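Local coordinates for protein ATP-dependent DNA helicase PIF1 (Candida albicans, PDB 7OTJ) that probably couples ATP hydrolysis to 5'-3' unwinding of DNA, including G-quadruplexes, and so helps keep the nuclear and mitochondrial genomes stable, at residues A94-R97 with W98-T101; I85-I88 with K89-K92; D195-F198 with I199-N203. One frame throughout, in Å; residues are numbered along the deposited sequence.

Contact 1 (A94-R97 with W98-T101); sequences AFTR and WRET
Ala94 and Trp98 meet one helical turn apart, where Ala94 O accepts a hydrogen bond from the backbone N of Trp98 at 2.9 Å. The same oxygen lies 3.4 Å from Trp98 CD1, so the pyrrole part of the indole starts close against the carbonyl of the preceding turn. The indole is buried, with NE1 bonded to Ala72 O, its rings meeting Phe71 and its side chain packed on helix 114-128.

At Phe95 the contact moves to the side chains. Arg99 extends along the outside of the helix and places NE over one face of the phenyl ring, 3.6 Å from Phe95 CE2. Ring and guanidinium planes stand 43° apart, well short of a flat stack, and CD of the arginine shares the coverage near CZ. The bend at chi3 (-55°) carries the rest of the guanidinium past the rim of the ring toward Thr96, leaving NE as the atom over the face. Phe95 O receives only a weak bond from Arg99 N.

Thr96 belongs to the closing turn of helix 92-100, which leads into strand 103-107 of the parallel sheet in the RecA-like core. Its carbonyl oxygen is gripped twice: Glu100 N comes almost head-on to Thr96 O at 2.9 Å, while Arg99 N sits well above the carbonyl plane. Thr96 CG2 lies beside the Glu100 carboxylate, 3.5 Å from OE2, the two side chains pointing the same way; Thr96 OG1 is turned back to Lys92 O.

Arg97 O takes the last bonds of the helix. Thr101 OG1 donates to Arg97 O at 2.7 Å, tilted 34° from the carbonyl plane, and Thr101 N adds a weak bond to this oxygen just where the backbone leaves helical angles.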
loop_
_atom_site.group_PDB
_atom_site.type_symbol
_atom_site.label_atom_id
_atom_site.label_comp_id
_atom_site.label_asym_id
_atom_site.label_seq_id
_atom_site.Cartn_x
_atom_site.Cartn_y
_atom_site.Cartn_z
ATOM N N ALA A 94 -20.778 3.097 5.896
ATOM C CA ALA A 94 -20.025 4.049 5.085
ATOM C C ALA A 94 -20.756 5.375 4.949
ATOM O O ALA A 94 -20.123 6.436 4.931
ATOM C CB ALA A 94 -19.749 3.461 3.701
ATOM N N PHE A 95 -22.087 5.341 4.867
ATOM C CA PHE A 95 -22.830 6.589 4.777
ATOM C C PHE A 95 -22.637 7.428 6.031
ATOM O O PHE A 95 -22.449 8.648 5.947
ATOM C CB PHE A 95 -24.310 6.306 4.537
ATOM C CG PHE A 95 -25.160 7.544 4.498
ATOM C CD1 PHE A 95 -24.952 8.515 3.530
ATOM C CD2 PHE A 95 -26.169 7.734 5.424
ATOM C CE1 PHE A 95 -25.734 9.652 3.491
ATOM C CE2 PHE A 95 -26.956 8.867 5.390
ATOM C CZ PHE A 95 -26.738 9.828 4.422
ATOM N N THR A 96 -22.651 6.790 7.204
ATOM C CA THR A 96 -22.394 7.528 8.436
ATOM C C THR A 96 -20.982 8.102 8.440
ATOM O O THR A 96 -20.775 9.266 8.808
ATOM C CB THR A 96 -22.615 6.621 9.652
ATOM O OG1 THR A 96 -23.990 6.211 9.705
ATOM C CG2 THR A 96 -22.270 7.348 10.938
ATOM N N ARG A 97 -20.008 7.311 7.980
ATOM C CA ARG A 97 -18.618 7.754 7.965
ATOM C C ARG A 97 -18.431 8.954 7.048
ATOM O O ARG A 97 -17.652 9.864 7.356
ATOM C CB ARG A 97 -17.717 6.595 7.540
ATOM C CG ARG A 97 -16.237 6.908 7.573
ATOM C CD ARG A 97 -15.438 5.678 7.244
ATOM N NE ARG A 97 -15.982 5.011 6.070
ATOM C CZ ARG A 97 -15.588 3.824 5.635
ATOM N NH1 ARG A 97 -14.633 3.146 6.249
ATOM N NH2 ARG A 97 -16.173 3.304 4.559
ATOM N N TRP A 98 -19.144 8.980 5.919
ATOM C CA TRP A 98 -19.079 10.132 5.028
ATOM C C TRP A 98 -19.593 11.401 5.705
ATOM O O TRP A 98 -19.130 12.503 5.388
ATOM C CB TRP A 98 -19.875 9.864 3.752
ATOM C CG TRP A 98 -19.076 9.286 2.634
ATOM C CD1 TRP A 98 -19.178 8.026 2.117
ATOM C CD2 TRP A 98 -18.053 9.946 1.881
ATOM N NE1 TRP A 98 -18.280 7.860 1.086
ATOM C CE2 TRP A 98 -17.577 9.025 0.923
ATOM C CE3 TRP A 98 -17.491 11.225 1.925
ATOM C CZ2 TRP A 98 -16.569 9.344 0.018
ATOM C CZ3 TRP A 98 -16.491 11.537 1.029
ATOM C CH2 TRP A 98 -16.037 10.602 0.089
ATOM N N ARG A 99 -20.542 11.278 6.632
ATOM C CA ARG A 99 -21.078 12.472 7.275
ATOM C C ARG A 99 -20.286 12.879 8.508
ATOM O O ARG A 99 -20.210 14.073 8.817
ATOM C CB ARG A 99 -22.548 12.268 7.648
ATOM C CG ARG A 99 -23.488 12.296 6.455
ATOM C CD ARG A 99 -24.943 12.149 6.871
ATOM N NE ARG A 99 -25.162 10.944 7.664
ATOM C CZ ARG A 99 -25.426 10.939 8.965
ATOM N NH1 ARG A 99 -25.526 12.066 9.654
ATOM N NH2 ARG A 99 -25.595 9.774 9.587
ATOM N N GLU A 100 -19.662 11.926 9.196
ATOM C CA GLU A 100 -18.882 12.238 10.384
ATOM C C GLU A 100 -17.436 12.619 10.077
ATOM O O GLU A 100 -16.719 13.032 10.996
ATOM C CB GLU A 100 -18.892 11.050 11.356
ATOM C CG GLU A 100 -20.278 10.614 11.805
ATOM C CD GLU A 100 -20.230 9.491 12.826
ATOM O OE1 GLU A 100 -20.976 9.558 13.829
ATOM O OE2 GLU A 100 -19.442 8.541 12.625
ATOM N N THR A 101 -16.992 12.503 8.825
ATOM C CA THR A 101 -15.605 12.802 8.479
ATOM C C THR A 101 -15.385 14.310 8.409
ATOM O O THR A 101 -16.153 15.030 7.764
ATOM C CB THR A 101 -15.221 12.150 7.142
ATOM O OG1 THR A 101 -15.145 10.729 7.294
ATOM C CG2 THR A 101 -13.867 12.658 6.661
#

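Contact 2 (I85-I88 with K89-K92); sequences IKKI and KRNK
Ile85 and Lys89 touch along the flank of helix 81-90, side by side and pointing the same way, with the methyl carbon Ile85 CG2 3.7 Å from Lys89 CE. The lysine is fully extended beyond CG, so its methylenes, rather than its amino group, supply the apolar surface. Ile85 and Ile88 of the same helix pack against helix 114-128, and Ile88 also meets Trp98.

A second kind of contact involves a flat polar group laid over backbone. Arg90, bent at chi3 (-57°), folds its guanidinium back across the preceding turn, so that Lys87 CA and Lys86 O both lie over one face, each offset toward the rim. Arg90 NH2 comes within 3.6 Å of Lys87 CB, and the two side chains cross at a slant. Their charged ends do not touch: Lys87 NZ lies 6.3 Å from Arg90 NH2 and is instead bonded to Phe74 O, while Arg90 NE has a long, weak ion pair with Glu431. These outside acceptors probably ease the like charges on this basic, largely surface-facing side.

Backbone bonds complete the set. Lys89 N to Ile85 O (2.9 Å) and Arg90 N to Lys86 O (3.1 Å) keep the regular helical spacing. Lys87 O then accepts from Asn91 N at 3.3 Å and takes a weak bond from Arg90 N as the helix ends.

Asn91 is the first residue to leave helical angles and the centre of an inverse gamma turn. Its OD1 accepts from Ala94 N, and weakly from Lys93 N, so a single asparagine both follows helix 81-90 and is the N-cap of helix 92-100, a tight junction between consecutive helices.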
loop_
_atom_site.group_PDB
_atom_site.type_symbol
_atom_site.label_atom_id
_atom_site.label_comp_id
_atom_site.label_asym_id
_atom_site.label_seq_id
_atom_site.Cartn_x
_atom_site.Cartn_y
_atom_site.Cartn_z
ATOM N N ILE A 85 -23.799 6.890 -5.399
ATOM C CA ILE A 85 -24.394 7.512 -4.221
ATOM C C ILE A 85 -25.430 6.593 -3.592
ATOM O O ILE A 85 -25.503 6.473 -2.363
ATOM C CB ILE A 85 -25.003 8.875 -4.590
ATOM C CG1 ILE A 85 -23.899 9.857 -4.956
ATOM C CG2 ILE A 85 -25.833 9.418 -3.443
ATOM C CD1 ILE A 85 -24.412 11.150 -5.509
ATOM N N LYS A 86 -26.246 5.930 -4.415
ATOM C CA LYS A 86 -27.237 5.012 -3.863
ATOM C C LYS A 86 -26.565 3.834 -3.167
ATOM O O LYS A 86 -27.001 3.413 -2.089
ATOM C CB LYS A 86 -28.190 4.524 -4.960
ATOM C CG LYS A 86 -28.948 5.631 -5.690
ATOM C CD LYS A 86 -30.232 5.114 -6.343
ATOM C CE LYS A 86 -29.972 3.938 -7.273
ATOM N NZ LYS A 86 -28.987 4.278 -8.337
ATOM N N LYS A 87 -25.494 3.300 -3.760
ATOM C CA LYS A 87 -24.779 2.187 -3.138
ATOM C C LYS A 87 -24.223 2.590 -1.779
ATOM O O LYS A 87 -24.350 1.848 -0.799
ATOM C CB LYS A 87 -23.656 1.698 -4.054
ATOM C CG LYS A 87 -22.867 0.529 -3.484
ATOM C CD LYS A 87 -21.767 0.091 -4.433
ATOM C CE LYS A 87 -21.035 -1.128 -3.893
ATOM N NZ LYS A 87 -20.006 -1.629 -4.841
ATOM N N ILE A 88 -23.587 3.760 -1.705
ATOM C CA ILE A 88 -23.025 4.218 -0.441
ATOM C C ILE A 88 -24.122 4.469 0.581
ATOM O O ILE A 88 -23.928 4.236 1.781
ATOM C CB ILE A 88 -22.155 5.464 -0.681
ATOM C CG1 ILE A 88 -20.957 5.081 -1.555
ATOM C CG2 ILE A 88 -21.702 6.076 0.639
ATOM C CD1 ILE A 88 -20.099 6.239 -1.979
ATOM N N LYS A 89 -25.299 4.914 0.132
ATOM C CA LYS A 89 -26.387 5.156 1.073
ATOM C C LYS A 89 -26.956 3.857 1.633
ATOM O O LYS A 89 -27.522 3.856 2.734
ATOM C CB LYS A 89 -27.494 5.973 0.403
ATOM C CG LYS A 89 -27.165 7.452 0.267
ATOM C CD LYS A 89 -28.322 8.242 -0.318
ATOM C CE LYS A 89 -27.978 9.719 -0.436
ATOM N NZ LYS A 89 -29.108 10.522 -0.986
ATOM N N ARG A 90 -26.821 2.748 0.899
ATOM C CA ARG A 90 -27.244 1.453 1.428
ATOM C C ARG A 90 -26.288 0.944 2.500
ATOM O O ARG A 90 -26.716 0.252 3.432
ATOM C CB ARG A 90 -27.379 0.431 0.299
ATOM C CG ARG A 90 -28.532 0.693 -0.671
ATOM C CD ARG A 90 -28.742 -0.497 -1.603
ATOM N NE ARG A 90 -27.543 -0.834 -2.365
ATOM C CZ ARG A 90 -27.303 -0.431 -3.606
ATOM N NH1 ARG A 90 -28.162 0.334 -4.263
ATOM N NH2 ARG A 90 -26.182 -0.815 -4.207
ATOM N N ASN A 91 -24.995 1.227 2.359
ATOM C CA ASN A 91 -23.988 0.906 3.370
ATOM C C ASN A 91 -24.081 1.966 4.461
ATOM O O ASN A 91 -23.402 2.996 4.418
ATOM C CB ASN A 91 -22.599 0.864 2.742
ATOM C CG ASN A 91 -21.529 0.349 3.695
ATOM O OD1 ASN A 91 -21.754 0.222 4.899
ATOM N ND2 ASN A 91 -20.351 0.060 3.152
ATOM N N LYS A 92 -24.938 1.717 5.452
ATOM C CA LYS A 92 -25.138 2.703 6.507
ATOM C C LYS A 92 -23.886 2.917 7.347
ATOM O O LYS A 92 -23.761 3.961 7.997
ATOM C CB LYS A 92 -26.319 2.302 7.388
ATOM C CG LYS A 92 -27.660 2.653 6.763
ATOM C CD LYS A 92 -27.691 4.121 6.346
ATOM C CE LYS A 92 -29.078 4.561 5.878
ATOM N NZ LYS A 92 -30.088 4.566 6.973
#

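Contact 3 (D195-F198 with I199-N203); sequences DQRF and IDMLN. Unlike the reference sequence in segment 199-203: Asp200 (reference Asn).
Four successive carbonyls, from Asp195 O to Phe198 O, accept from the amides of Ile199 to Leu202 in regular alpha-helical bonds, the last of them, Leu202 N to Phe198 O, almost straight at 174°.

Among the side chains, Phe198 and Leu202 form the apolar pair. Leu202 CD1 stands 4.0 Å from the centroid of the Phe198 ring in a CH-pi contact over the face, and Leu202 CG lies 3.8 Å from Phe198 CE1. On the outer side, Gln196 is bent at chi2 (57°), which brings its amide round to the next turn. There NE2 donates to Asp200 OD1 at 2.8 Å, coming from above the carboxylate plane, while the two side chains cross at about a right angle. Asp200 replaces the asparagine of the reference sequence.

Arg197 crosses Met201 at a similar angle, and Met201 CG rests over one guanidinium face, 3.7 Å from Arg197 NE. A salt bridge from Arg197 NE to Asp217 OD2 on helix 212-219 probably helps fix that head.

At the start of the helix, Asp195 OD1 accepts a weak bond from Phe198 N (3.3 Å), while OD2 makes a salt bridge to Arg486. Leu202 meets Leu480 and Ser481 of helix 475-481, and its side chain lies about 6 Å from that of Ala27 in the ATP-binding loop. This is an aspartate N-cap on a helix beside the nucleotide cleft, shortly after Arg191, which lines the ADP and tetrafluoroaluminate pockets.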
loop_
_atom_site.group_PDB
_atom_site.type_symbol
_atom_site.label_atom_id
_atom_site.label_comp_id
_atom_site.label_asym_id
_atom_site.label_seq_id
_atom_site.Cartn_x
_atom_site.Cartn_y
_atom_site.Cartn_z
ATOM N N ASP A 195 24.227 8.887 2.376
ATOM C CA ASP A 195 24.982 8.716 1.137
ATOM C C ASP A 195 24.529 9.779 0.144
ATOM O O ASP A 195 23.553 9.576 -0.585
ATOM C CB ASP A 195 24.780 7.313 0.582
ATOM C CG ASP A 195 25.621 7.039 -0.641
ATOM O OD1 ASP A 195 26.370 7.935 -1.094
ATOM O OD2 ASP A 195 25.527 5.905 -1.149
ATOM N N GLN A 196 25.260 10.892 0.094
ATOM C CA GLN A 196 24.806 12.019 -0.713
ATOM C C GLN A 196 24.821 11.680 -2.196
ATOM O O GLN A 196 23.916 12.087 -2.937
ATOM C CB GLN A 196 25.660 13.253 -0.434
ATOM C CG GLN A 196 25.248 14.466 -1.254
ATOM C CD GLN A 196 23.789 14.860 -1.049
ATOM O OE1 GLN A 196 23.276 14.829 0.068
ATOM N NE2 GLN A 196 23.116 15.230 -2.135
ATOM N N ARG A 197 25.822 10.912 -2.642
ATOM C CA ARG A 197 25.874 10.492 -4.036
ATOM C C ARG A 197 24.652 9.666 -4.400
ATOM O O ARG A 197 24.060 9.857 -5.467
ATOM C CB ARG A 197 27.156 9.692 -4.290
ATOM C CG ARG A 197 27.227 9.028 -5.655
ATOM C CD ARG A 197 27.228 10.066 -6.752
ATOM N NE ARG A 197 27.142 9.485 -8.086
ATOM C CZ ARG A 197 26.816 10.170 -9.175
ATOM N NH1 ARG A 197 26.489 11.452 -9.113
ATOM N NH2 ARG A 197 26.821 9.556 -10.356
ATOM N N PHE A 198 24.257 8.746 -3.517
ATOM C CA PHE A 198 23.044 7.968 -3.742
ATOM C C PHE A 198 21.837 8.883 -3.913
ATOM O O PHE A 198 21.007 8.668 -4.805
ATOM C CB PHE A 198 22.830 6.992 -2.582
ATOM C CG PHE A 198 21.800 5.931 -2.853
ATOM C CD1 PHE A 198 21.433 5.609 -4.149
ATOM C CD2 PHE A 198 21.190 5.257 -1.807
ATOM C CE1 PHE A 198 20.484 4.632 -4.399
ATOM C CE2 PHE A 198 20.235 4.280 -2.050
ATOM C CZ PHE A 198 19.883 3.969 -3.347
ATOM N N ILE A 199 21.734 9.922 -3.078
ATOM C CA ILE A 199 20.629 10.873 -3.186
ATOM C C ILE A 199 20.674 11.597 -4.528
ATOM O O ILE A 199 19.639 11.777 -5.185
ATOM C CB ILE A 199 20.652 11.852 -1.994
ATOM C CG1 ILE A 199 20.412 11.103 -0.686
ATOM C CG2 ILE A 199 19.602 12.946 -2.159
ATOM C CD1 ILE A 199 20.507 11.984 0.536
ATOM N N ASP A 200 21.869 12.010 -4.963
ATOM C CA ASP A 200 21.985 12.653 -6.271
ATOM C C ASP A 200 21.531 11.721 -7.389
ATOM O O ASP A 200 20.827 12.146 -8.313
ATOM C CB ASP A 200 23.429 13.094 -6.530
ATOM C CG ASP A 200 23.941 14.093 -5.504
ATOM O OD1 ASP A 200 23.119 14.822 -4.904
ATOM O OD2 ASP A 200 25.176 14.162 -5.307
ATOM N N MET A 201 21.902 10.440 -7.305
ATOM C CA MET A 201 21.536 9.475 -8.338
ATOM C C MET A 201 20.026 9.282 -8.392
ATOM O O MET A 201 19.426 9.270 -9.472
ATOM C CB MET A 201 22.234 8.137 -8.081
ATOM C CG MET A 201 23.740 8.149 -8.280
ATOM S SD MET A 201 24.534 6.770 -7.417
ATOM C CE MET A 201 23.648 5.367 -8.101
ATOM N N LEU A 202 19.411 9.073 -7.232
ATOM C CA LEU A 202 17.961 8.947 -7.156
ATOM C C LEU A 202 17.248 10.190 -7.678
ATOM O O LEU A 202 16.232 10.078 -8.373
ATOM C CB LEU A 202 17.543 8.659 -5.719
ATOM C CG LEU A 202 17.880 7.252 -5.246
ATOM C CD1 LEU A 202 17.585 7.102 -3.766
ATOM C CD2 LEU A 202 17.093 6.248 -6.073
ATOM N N ASN A 203 17.710 11.383 -7.298
ATOM C CA ASN A 203 17.046 12.595 -7.774
ATOM C C ASN A 203 17.106 12.716 -9.292
ATOM O O ASN A 203 16.167 13.224 -9.917
ATOM C CB ASN A 203 17.638 13.834 -7.109
ATOM C CG ASN A 203 17.116 14.030 -5.709
ATOM O OD1 ASN A 203 16.090 13.450 -5.326
ATOM N ND2 ASN A 203 17.816 14.839 -4.930
#

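Along the chain the order is contact 2, contact 1, contact 3, all within the PIF1-like helicase region. Contacts 2 and 1 lie on the consecutive helices 81-90 and 92-100, with centres about 11 Å apart, and they touch directly: Trp98 CD1 packs at 3.5 Å on Ile88 CG2, and both helices rest on helix 114-128. Each comes within about 6 Å of the bound nucleic acid. Contact 3, on helix 196-204, sits across the chain's centre, about 43 Å from contact 1 and about 48 Å from contact 2, centre to centre. One helicase core thus carries a helical pair near the bound nucleic acid and, about 20 Å from it at the nearest atom, a helix next to the phosphate-binding loop.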